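Local coordinates for protein glucuronan lyase A (Trichoderma reesei, PDB 2ZZJ) that probably cleaves beta-1,4-linked glucuronan within the chain as a polysaccharide lyase, and carries a bound calcium ion in its beta-jelly-roll fold, at residues Q157-W160 against G166-K169. Sequence-based numbering, arbitrary orientation.
Sequences QIKW and GYFK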
loop_
_atom_site.group_PDB
_atom_site.type_symbol
_atom_site.label_atom_id
_atom_site.label_comp_id
_atom_site.label_asym_id
_atom_site.label_seq_id
_atom_site.Cartn_x
_atom_site.Cartn_y
_atom_site.Cartn_z
ATOM N N GLN A 157 7.945 5.135 8.567
ATOM C CA GLN A 157 8.636 4.564 9.734
ATOM C C GLN A 157 7.557 4.190 10.721
ATOM O O GLN A 157 6.855 5.068 11.192
ATOM C CB GLN A 157 9.577 5.585 10.344
ATOM C CG GLN A 157 10.231 5.080 11.636
ATOM C CD GLN A 157 11.050 6.136 12.335
ATOM O OE1 GLN A 157 11.055 7.300 11.940
ATOM N NE2 GLN A 157 11.739 5.730 13.405
ATOM N N ILE A 158 7.392 2.904 10.997
ATOM C CA ILE A 158 6.277 2.476 11.810
ATOM C C ILE A 158 6.780 1.558 12.907
ATOM O O ILE A 158 7.432 0.554 12.607
ATOM C CB ILE A 158 5.151 1.775 10.987
ATOM C CG1 ILE A 158 4.631 2.710 9.876
ATOM C CG2 ILE A 158 3.949 1.406 11.903
ATOM C CD1 ILE A 158 3.652 2.085 8.918
ATOM N N LYS A 159 6.433 1.864 14.164
ATOM C CA LYS A 159 6.615 0.868 15.230
ATOM C C LYS A 159 5.267 0.182 15.421
ATOM O O LYS A 159 4.283 0.831 15.805
ATOM C CB LYS A 159 7.083 1.525 16.520
ATOM C CG LYS A 159 7.190 0.574 17.698
ATOM C CD LYS A 159 7.563 1.372 18.956
ATOM C CE LYS A 159 7.516 0.504 20.222
ATOM N NZ LYS A 159 8.448 -0.664 20.137
ATOM N N TRP A 160 5.233 -1.107 15.101
ATOM C CA TRP A 160 4.010 -1.911 15.108
ATOM C C TRP A 160 3.740 -2.365 16.553
ATOM O O TRP A 160 4.471 -3.198 17.082
ATOM C CB TRP A 160 4.166 -3.108 14.183
ATOM C CG TRP A 160 4.434 -2.706 12.722
ATOM C CD1 TRP A 160 5.616 -2.816 12.033
ATOM C CD2 TRP A 160 3.486 -2.122 11.808
ATOM N NE1 TRP A 160 5.463 -2.333 10.736
ATOM C CE2 TRP A 160 4.168 -1.909 10.571
ATOM C CE3 TRP A 160 2.134 -1.738 11.918
ATOM C CZ2 TRP A 160 3.530 -1.364 9.448
ATOM C CZ3 TRP A 160 1.492 -1.189 10.796
ATOM C CH2 TRP A 160 2.189 -1.000 9.584
ATOM N N GLY A 166 3.156 2.493 20.009
ATOM C CA GLY A 166 3.515 2.553 18.588
ATOM C C GLY A 166 3.702 3.974 18.098
ATOM O O GLY A 166 3.447 4.950 18.809
ATOM N N TYR A 167 4.193 4.106 16.869
ATOM C CA TYR A 167 4.212 5.398 16.231
ATOM C C TYR A 167 4.110 5.194 14.722
ATOM O O TYR A 167 4.314 4.080 14.234
ATOM C CB TYR A 167 5.440 6.240 16.608
ATOM C CG TYR A 167 6.787 5.572 16.522
ATOM C CD1 TYR A 167 7.428 5.366 15.289
ATOM C CD2 TYR A 167 7.470 5.226 17.690
ATOM C CE1 TYR A 167 8.683 4.781 15.231
ATOM C CE2 TYR A 167 8.729 4.646 17.645
ATOM C CZ TYR A 167 9.333 4.430 16.414
ATOM O OH TYR A 167 10.578 3.845 16.392
ATOM N N PHE A 168 3.809 6.272 14.008
ATOM C CA PHE A 168 3.365 6.175 12.618
ATOM C C PHE A 168 3.804 7.457 11.930
ATOM O O PHE A 168 3.278 8.540 12.174
ATOM C CB PHE A 168 1.847 5.962 12.616
ATOM C CG PHE A 168 1.221 5.776 11.242
ATOM C CD1 PHE A 168 1.205 4.524 10.634
ATOM C CD2 PHE A 168 0.569 6.827 10.625
ATOM C CE1 PHE A 168 0.586 4.327 9.384
ATOM C CE2 PHE A 168 -0.057 6.638 9.375
ATOM C CZ PHE A 168 -0.021 5.391 8.757
ATOM N N LYS A 169 4.852 7.337 11.114
ATOM C CA LYS A 169 5.513 8.484 10.515
ATOM C C LYS A 169 5.615 8.256 9.014
ATOM O O LYS A 169 5.905 7.142 8.598
ATOM C CB LYS A 169 6.918 8.640 11.115
ATOM C CG LYS A 169 6.877 8.776 12.642
ATOM C CD LYS A 169 8.253 8.685 13.309
ATOM C CE LYS A 169 9.149 9.844 12.920
ATOM N NZ LYS A 169 10.470 9.774 13.686
#
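Q157 and K159 pair with K169 and Y167 in an antiparallel beta hairpin, adjacent strands 152-160 and 166-172 in one sheet of the jelly roll. Both are hydrogen-bonded pairs: Q157 N gives to K169 O at 2.9 Å and K169 N returns a bond to Q157 O; K159 N gives to Y167 O at 3.1 Å, but the return from Y167 N to K159 O is weak. Between them I158 and F168 form a non-hydrogen-bonded pair, whose apolar side chains suit the buried face; I158 CD1 lies 3.8 Å from F168 CE1, and I158 CG2 sits over the indole of W160. On the partly exposed face, CG of Y167 lies between its backbone N and carbonyl carbon (chi1 49°), which turns the ring over the neighbouring strand. K159 CB rests over the ring in a CH-pi contact, 3.6 Å from the Y167 centroid; lysine's aliphatic part packs there as far as CD, and its end leads the charge away from 166-169. The Q157 amide stands nearly perpendicular to the same ring, and both Q157 NE2 and Y167 OH hydrogen-bond OE1 of E67, on neighbouring strand 66-76. A leucine in place of Y167 would probably uncover K159 CB and deprive E67 OE1 of the hydroxyl bond. K169 NZ donates a hydrogen bond to Q157 OE1 at 3.1 Å, from above the carbonyl plane.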